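PDB 2QDD: mandelate racemase/muconate lactonizing enzyme from Roseovarius nubinhibens, which has no established function but binds magnesium and, as a member of the enolase superfamily, probably acts on a carboxylate substrate. Local coordinates for residues 35-40 / 297-302; 53-58 / 320-325. All coordinates share one frame; numbering follows the deposited sequence.

How the interactions relate
Both contacts join the N-terminal domain to the barrel domain, and they lie next to each other, their centres 11 Å apart. Interaction 1 is buried: strand 29-42 meets the start of helix 300-311, and a hydroxyl-to-hydroxyl hydrogen bond is combined with a methyl group on a ring face. Interaction 2, partly open to solvent although nearer the middle of the chain, is purely aromatic: two tryptophans from loops touch on the side of the barrel where the magnesium-binding residues lie. The two are in direct touch, since Cys53 packs on Ser35 and on Gly298, and Ala300 CB lies 3.5 Å from His325 ND1. The loops after strand 47-52 and helix 300-311 carry this boundary further inward.

Interaction 1: residues 35-40 / 297-302; sequences STYLRI and GGTALA
Tyr37 OH donates a hydrogen bond to Thr299 OG1, the two oxygens 2.6 Å apart, with the threonine oxygen at the edge of the phenol ring and near its plane. The same OG1 caps the helix that follows: Leu301 N donates to it at 3.1 Å, with an N-H...O angle of 160°. Thr299 is therefore the N-cap of helix 300-311, its OG1 held between the backbone N and the carbonyl carbon (chi1 75°), where it can serve both donors. Glu51 OE1 is a further partner of this oxygen and also bonds Ala302 N, drawing strand 47-52 into the site. In enolase-superfamily terms, a strand of the N-terminal domain here meets the first turn of a barrel helix. The apolar part lies over the ring. Leu301 CD2 sits 3.7 Å from the Tyr37 centroid, 17° off the normal, a CH-pi contact displaced toward the rim, with Tyr37 CE1 and CZ each 3.6 Å from Leu301 CD2. A phenylalanine in place of the tyrosine would probably leave Thr299 OG1 without its phenol donor and the strand without its polar tie to the helix start. Thr299 CG2 adds a looser contact beside the hydroxyl, 3.6 Å from Tyr37 OH.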
ATOM      1  N   SER A  35     -18.259 -24.756 -34.539  1.00 35.80           N
ATOM      2  CA  SER A  35     -18.603 -25.450 -33.309  1.00 33.04           C
ATOM      3  C   SER A  35     -18.058 -26.867 -33.296  1.00 32.08           C
ATOM      4  O   SER A  35     -18.039 -27.546 -34.318  1.00 34.55           O
ATOM      5  CB  SER A  35     -20.116 -25.481 -33.116  1.00 32.89           C
ATOM      6  OG  SER A  35     -20.450 -26.028 -31.857  1.00 34.34           O
ATOM      7  N   THR A  36     -17.618 -27.300 -32.123  1.00 32.70           N
ATOM      8  CA  THR A  36     -17.232 -28.677 -31.894  1.00 27.56           C
ATOM      9  C   THR A  36     -18.224 -29.293 -30.914  1.00 30.24           C
ATOM     10  O   THR A  36     -18.420 -28.767 -29.817  1.00 29.10           O
ATOM     11  CB  THR A  36     -15.802 -28.750 -31.319  1.00 29.24           C
ATOM     12  OG1 THR A  36     -14.892 -28.129 -32.232  1.00 36.84           O
ATOM     13  CG2 THR A  36     -15.371 -30.184 -31.099  1.00 20.12           C
ATOM     14  N   TYR A  37     -18.862 -30.387 -31.331  1.00 31.25           N
ATOM     15  CA  TYR A  37     -19.550 -31.301 -30.412  1.00 32.81           C
ATOM     16  C   TYR A  37     -18.634 -32.459 -30.041  1.00 30.84           C
ATOM     17  O   TYR A  37     -17.944 -33.018 -30.892  1.00 32.47           O
ATOM     18  CB  TYR A  37     -20.823 -31.865 -31.046  1.00 33.58           C
ATOM     19  CG  TYR A  37     -22.073 -31.020 -30.894  1.00 38.69           C
ATOM     20  CD1 TYR A  37     -23.330 -31.623 -30.832  1.00 35.41           C
ATOM     21  CD2 TYR A  37     -22.008 -29.624 -30.828  1.00 37.54           C
ATOM     22  CE1 TYR A  37     -24.487 -30.865 -30.706  1.00 31.20           C
ATOM     23  CE2 TYR A  37     -23.161 -28.856 -30.698  1.00 37.08           C
ATOM     24  CZ  TYR A  37     -24.397 -29.483 -30.637  1.00 39.71           C
ATOM     25  OH  TYR A  37     -25.543 -28.730 -30.509  1.00 35.73           O
ATOM     26  N   LEU A  38     -18.641 -32.819 -28.765  1.00 30.76           N
ATOM     27  CA  LEU A  38     -17.892 -33.963 -28.288  1.00 31.17           C
ATOM     28  C   LEU A  38     -18.832 -34.958 -27.616  1.00 31.84           C
ATOM     29  O   LEU A  38     -19.667 -34.574 -26.798  1.00 29.24           O
ATOM     30  CB  LEU A  38     -16.790 -33.511 -27.330  1.00 30.91           C
ATOM     31  CG  LEU A  38     -16.007 -34.583 -26.568  1.00 37.75           C
ATOM     32  CD1 LEU A  38     -15.015 -35.338 -27.452  1.00 35.46           C
ATOM     33  CD2 LEU A  38     -15.305 -33.944 -25.409  1.00 33.50           C
ATOM     34  N   ARG A  39     -18.698 -36.231 -27.986  1.00 33.27           N
ATOM     35  CA  ARG A  39     -19.440 -37.315 -27.348  1.00 33.17           C
ATOM     36  C   ARG A  39     -18.466 -38.167 -26.559  1.00 28.15           C
ATOM     37  O   ARG A  39     -17.465 -38.626 -27.104  1.00 29.82           O
ATOM     38  CB  ARG A  39     -20.159 -38.176 -28.399  1.00 32.55           C
ATOM     39  CG  ARG A  39     -20.833 -39.419 -27.821  1.00 40.59           C
ATOM     40  CD  ARG A  39     -21.560 -40.237 -28.872  1.00 45.48           C
ATOM     41  NE  ARG A  39     -20.651 -40.925 -29.782  1.00 52.93           N
ATOM     42  CZ  ARG A  39     -20.962 -41.295 -31.022  1.00 56.51           C
ATOM     43  NH1 ARG A  39     -22.171 -41.044 -31.516  1.00 54.65           N
ATOM     44  NH2 ARG A  39     -20.057 -41.916 -31.771  1.00 54.21           N
ATOM     45  N   ILE A  40     -18.758 -38.364 -25.278  1.00 28.64           N
ATOM     46  CA  ILE A  40     -17.974 -39.261 -24.433  1.00 35.51           C
ATOM     47  C   ILE A  40     -18.785 -40.512 -24.106  1.00 38.52           C
ATOM     48  O   ILE A  40     -19.831 -40.432 -23.451  1.00 36.63           O
ATOM     49  CB  ILE A  40     -17.521 -38.579 -23.106  1.00 34.66           C
ATOM     50  CG1 ILE A  40     -16.732 -37.293 -23.391  1.00 41.43           C
ATOM     51  CG2 ILE A  40     -16.713 -39.553 -22.255  1.00 32.87           C
ATOM     52  CD1 ILE A  40     -15.934 -36.765 -22.203  1.00 35.89           C
ATOM     53  N   GLY A 297     -20.527 -18.642 -27.283  1.00 34.18           N
ATOM     54  CA  GLY A 297     -21.367 -18.759 -28.465  1.00 40.09           C
ATOM     55  C   GLY A 297     -21.801 -20.184 -28.721  1.00 41.36           C
ATOM     56  O   GLY A 297     -21.487 -21.094 -27.944  1.00 40.76           O
ATOM     57  N   GLY A 298     -22.533 -20.369 -29.816  1.00 41.38           N
ATOM     58  CA  GLY A 298     -22.885 -21.697 -30.300  1.00 39.52           C
ATOM     59  C   GLY A 298     -24.311 -22.096 -29.999  1.00 37.28           C
ATOM     60  O   GLY A 298     -25.177 -21.242 -29.794  1.00 40.38           O
ATOM     61  N   THR A 299     -24.547 -23.403 -29.968  1.00 34.31           N
ATOM     62  CA  THR A 299     -25.898 -23.937 -30.015  1.00 37.61           C
ATOM     63  C   THR A 299     -26.516 -23.966 -28.625  1.00 39.18           C
ATOM     64  O   THR A 299     -25.856 -23.636 -27.631  1.00 37.05           O
ATOM     65  CB  THR A 299     -25.947 -25.362 -30.617  1.00 38.33           C
ATOM     66  OG1 THR A 299     -25.464 -26.310 -29.657  1.00 39.36           O
ATOM     67  CG2 THR A 299     -25.127 -25.461 -31.892  1.00 36.14           C
ATOM     68  N   ALA A 300     -27.777 -24.394 -28.570  1.00 37.90           N
ATOM     69  CA  ALA A 300     -28.508 -24.574 -27.319  1.00 34.13           C
ATOM     70  C   ALA A 300     -27.892 -25.616 -26.381  1.00 31.39           C
ATOM     71  O   ALA A 300     -28.297 -25.716 -25.228  1.00 31.37           O
ATOM     72  CB  ALA A 300     -29.978 -24.897 -27.603  1.00 29.72           C
ATOM     73  N   LEU A 301     -26.912 -26.376 -26.870  1.00 30.90           N
ATOM     74  CA  LEU A 301     -26.182 -27.330 -26.040  1.00 29.45           C
ATOM     75  C   LEU A 301     -25.265 -26.632 -25.013  1.00 30.47           C
ATOM     76  O   LEU A 301     -25.400 -26.858 -23.808  1.00 27.75           O
ATOM     77  CB  LEU A 301     -25.416 -28.347 -26.904  1.00 33.14           C
ATOM     78  CG  LEU A 301     -24.690 -29.514 -26.214  1.00 30.99           C
ATOM     79  CD1 LEU A 301     -25.585 -30.265 -25.281  1.00 43.13           C
ATOM     80  CD2 LEU A 301     -24.062 -30.479 -27.178  1.00 28.32           C
ATOM     81  N   ALA A 302     -24.359 -25.783 -25.497  1.00 26.85           N
ATOM     82  CA  ALA A 302     -23.580 -24.872 -24.643  1.00 30.87           C
ATOM     83  C   ALA A 302     -24.437 -23.906 -23.811  1.00 27.31           C
ATOM     84  O   ALA A 302     -24.150 -23.684 -22.635  1.00 27.41           O
ATOM     85  CB  ALA A 302     -22.562 -24.094 -25.481  1.00 28.02           C
TER

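Interaction 2: residues 53-58 / 320-325; sequences CPWGHS and ASWLGH
Trp55 and Trp322 meet through the six-membered rings of their indoles, with Trp55 CZ3 and Trp322 CH2 3.8 Å apart. The pair is an offset edge-to-face stack: the rim of Trp322 is turned toward the face of Trp55, the planes stand at 73° and the six-ring centroids are 5.8 Å apart. Trp55 CZ3 lies in the plane of the Trp322 ring, at its edge, so the meeting is confined to a few carbons and buries only 72 Å² in all. Both side chains extend with CG anti to the backbone N (chi1 -167° in Trp55, 180° in Trp322), which lets the two benzo rings meet although Trp55 CA and Trp322 CA are 13.4 Å apart. Within its own segment, Trp322 has the backbone N of Gly324 3.9 Å above one face, toward the rim.

The next shell positions the indoles. Trp55, at the centre of an inverse gamma turn, has its NE1 hydrogen-bonded to Tyr21 OH and its ring against Phe30, both from the N-terminal domain. On the barrel side, His327 meets the Trp322 ring, and Trp322 NE1 makes a weak hydrogen bond to Ser140 OG. Gly324 N is held by Asp303 of helix 300-311, which also binds His325 ND1 and so ties down the chain just beyond Trp322.

Farther out, the Trp322 side chain lies about 9 Å from those of Asp196 and Glu220, two of the residues that bind magnesium in this protein, although this chain carries no metal. In this superfamily the active site lies at the C-terminal ends of the barrel strands, with loops of the N-terminal domain closing over it; a tryptophan pair between such a loop and the barrel is consistent with part of that active-site wall.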
ATOM      1  N   CYS A  53     -17.737 -23.846 -28.694  1.00 32.31           N
ATOM      2  CA  CYS A  53     -17.884 -22.970 -29.845  1.00 36.01           C
ATOM      3  C   CYS A  53     -17.388 -21.538 -29.583  1.00 35.22           C
ATOM      4  O   CYS A  53     -18.145 -20.698 -29.092  1.00 37.71           O
ATOM      5  CB  CYS A  53     -19.326 -22.983 -30.344  1.00 31.90           C
ATOM      6  SG  CYS A  53     -19.573 -22.009 -31.824  1.00 35.42           S
ATOM      7  N   PRO A  54     -16.106 -21.267 -29.902  1.00 37.22           N
ATOM      8  CA  PRO A  54     -15.522 -19.922 -29.832  1.00 34.82           C
ATOM      9  C   PRO A  54     -16.217 -18.925 -30.750  1.00 36.00           C
ATOM     10  O   PRO A  54     -16.683 -19.299 -31.826  1.00 39.67           O
ATOM     11  CB  PRO A  54     -14.077 -20.149 -30.298  1.00 36.01           C
ATOM     12  CG  PRO A  54     -13.807 -21.592 -30.012  1.00 38.78           C
ATOM     13  CD  PRO A  54     -15.105 -22.267 -30.326  1.00 33.46           C
ATOM     14  N   TRP A  55     -16.292 -17.667 -30.326  1.00 34.51           N
ATOM     15  CA  TRP A  55     -16.898 -16.620 -31.152  1.00 30.93           C
ATOM     16  C   TRP A  55     -15.938 -16.142 -32.246  1.00 30.46           C
ATOM     17  O   TRP A  55     -15.327 -15.076 -32.138  1.00 32.38           O
ATOM     18  CB  TRP A  55     -17.378 -15.449 -30.292  1.00 28.00           C
ATOM     19  CG  TRP A  55     -18.270 -14.499 -31.039  1.00 28.20           C
ATOM     20  CD1 TRP A  55     -17.918 -13.291 -31.580  1.00 34.00           C
ATOM     21  CD2 TRP A  55     -19.662 -14.677 -31.325  1.00 30.15           C
ATOM     22  NE1 TRP A  55     -19.007 -12.707 -32.187  1.00 34.18           N
ATOM     23  CE2 TRP A  55     -20.090 -13.536 -32.046  1.00 32.34           C
ATOM     24  CE3 TRP A  55     -20.593 -15.689 -31.039  1.00 34.07           C
ATOM     25  CZ2 TRP A  55     -21.406 -13.381 -32.490  1.00 32.66           C
ATOM     26  CZ3 TRP A  55     -21.908 -15.532 -31.481  1.00 33.84           C
ATOM     27  CH2 TRP A  55     -22.299 -14.383 -32.198  1.00 30.69           C
ATOM     28  N   GLY A  56     -15.807 -16.941 -33.299  1.00 29.69           N
ATOM     29  CA  GLY A  56     -14.689 -16.810 -34.230  1.00 32.79           C
ATOM     30  C   GLY A  56     -13.355 -17.132 -33.578  1.00 35.56           C
ATOM     31  O   GLY A  56     -13.300 -17.814 -32.556  1.00 34.12           O
ATOM     32  N   HIS A  57     -12.277 -16.638 -34.177  1.00 38.31           N
ATOM     33  CA  HIS A  57     -10.932 -16.895 -33.674  1.00 31.84           C
ATOM     34  C   HIS A  57     -10.229 -15.623 -33.188  1.00 33.58           C
ATOM     35  O   HIS A  57      -9.052 -15.667 -32.848  1.00 37.87           O
ATOM     36  CB  HIS A  57     -10.085 -17.624 -34.728  1.00 33.35           C
ATOM     37  CG  HIS A  57     -10.079 -16.966 -36.074  1.00 33.67           C
ATOM     38  ND1 HIS A  57      -9.318 -15.851 -36.354  1.00 33.49           N
ATOM     39  CD2 HIS A  57     -10.737 -17.270 -37.218  1.00 33.76           C
ATOM     40  CE1 HIS A  57      -9.515 -15.490 -37.611  1.00 30.64           C
ATOM     41  NE2 HIS A  57     -10.370 -16.335 -38.157  1.00 40.93           N
ATOM     42  N   SER A  58     -10.960 -14.505 -33.150  1.00 30.60           N
ATOM     43  CA  SER A  58     -10.373 -13.217 -32.793  0.50 32.32           C
ATOM     44  C   SER A  58     -10.872 -12.685 -31.447  1.00 31.62           C
ATOM     45  O   SER A  58     -10.290 -11.755 -30.887  1.00 35.41           O
ATOM     46  CB  SER A  58     -10.597 -12.192 -33.914  0.50 31.79           C
ATOM     47  OG  SER A  58     -11.836 -11.522 -33.774  0.50 40.81           O
ATOM     48  N   ALA A 320     -29.066 -11.207 -15.926  1.00 28.93           N
ATOM     49  CA  ALA A 320     -29.552 -11.810 -17.170  1.00 34.67           C
ATOM     50  C   ALA A 320     -28.518 -12.697 -17.875  1.00 37.92           C
ATOM     51  O   ALA A 320     -27.319 -12.450 -17.797  1.00 40.52           O
ATOM     52  CB  ALA A 320     -30.063 -10.737 -18.113  1.00 35.02           C
ATOM     53  N   SER A 321     -28.998 -13.742 -18.543  1.00 38.13           N
ATOM     54  CA  SER A 321     -28.163 -14.564 -19.411  1.00 34.71           C
ATOM     55  C   SER A 321     -28.329 -14.150 -20.866  1.00 34.89           C
ATOM     56  O   SER A 321     -29.318 -13.524 -21.238  1.00 36.79           O
ATOM     57  CB  SER A 321     -28.507 -16.043 -19.250  1.00 37.19           C
ATOM     58  OG  SER A 321     -27.999 -16.560 -18.034  1.00 44.19           O
ATOM     59  N   TRP A 322     -27.340 -14.493 -21.678  1.00 33.40           N
ATOM     60  CA  TRP A 322     -27.420 -14.373 -23.125  1.00 30.98           C
ATOM     61  C   TRP A 322     -27.541 -15.785 -23.691  1.00 33.66           C
ATOM     62  O   TRP A 322     -26.927 -16.723 -23.176  1.00 40.55           O
ATOM     63  CB  TRP A 322     -26.153 -13.686 -23.627  1.00 29.92           C
ATOM     64  CG  TRP A 322     -26.049 -13.471 -25.102  1.00 31.27           C
ATOM     65  CD1 TRP A 322     -26.733 -12.565 -25.848  1.00 33.72           C
ATOM     66  CD2 TRP A 322     -25.165 -14.154 -26.005  1.00 32.73           C
ATOM     67  NE1 TRP A 322     -26.347 -12.648 -27.165  1.00 42.33           N
ATOM     68  CE2 TRP A 322     -25.383 -13.615 -27.288  1.00 33.00           C
ATOM     69  CE3 TRP A 322     -24.219 -15.176 -25.853  1.00 30.70           C
ATOM     70  CZ2 TRP A 322     -24.688 -14.061 -28.418  1.00 35.47           C
ATOM     71  CZ3 TRP A 322     -23.522 -15.615 -26.974  1.00 33.21           C
ATOM     72  CH2 TRP A 322     -23.764 -15.059 -28.241  1.00 30.41           C
ATOM     73  N   LEU A 323     -28.352 -15.939 -24.732  1.00 32.72           N
ATOM     74  CA  LEU A 323     -28.460 -17.215 -25.434  1.00 35.55           C
ATOM     75  C   LEU A 323     -27.796 -17.120 -26.801  1.00 35.09           C
ATOM     76  O   LEU A 323     -28.220 -16.337 -27.657  1.00 37.01           O
ATOM     77  CB  LEU A 323     -29.929 -17.632 -25.571  1.00 37.36           C
ATOM     78  CG  LEU A 323     -30.586 -18.582 -24.557  1.00 39.03           C
ATOM     79  CD1 LEU A 323     -29.929 -18.601 -23.179  1.00 39.09           C
ATOM     80  CD2 LEU A 323     -32.078 -18.285 -24.453  1.00 36.98           C
ATOM     81  N   GLY A 324     -26.741 -17.910 -26.985  1.00 37.76           N
ATOM     82  CA  GLY A 324     -26.001 -17.974 -28.248  1.00 37.29           C
ATOM     83  C   GLY A 324     -26.839 -18.363 -29.455  1.00 39.34           C
ATOM     84  O   GLY A 324     -26.706 -17.761 -30.526  1.00 38.13           O
ATOM     85  N   HIS A 325     -27.721 -19.349 -29.265  1.00 36.29           N
ATOM     86  CA  HIS A 325     -28.462 -19.971 -30.363  1.00 35.52           C
ATOM     87  C   HIS A 325     -29.512 -19.057 -30.996  1.00 38.38           C
ATOM     88  O   HIS A 325     -29.945 -19.292 -32.125  1.00 41.30           O
ATOM     89  CB  HIS A 325     -29.070 -21.312 -29.935  1.00 33.12           C
ATOM     90  CG  HIS A 325     -30.195 -21.194 -28.954  1.00 35.70           C
ATOM     91  ND1 HIS A 325     -30.027 -21.410 -27.603  1.00 37.56           N
ATOM     92  CD2 HIS A 325     -31.506 -20.902 -29.128  1.00 37.45           C
ATOM     93  CE1 HIS A 325     -31.183 -21.246 -26.985  1.00 35.37           C
ATOM     94  NE2 HIS A 325     -32.097 -20.935 -27.888  1.00 40.21           N
TER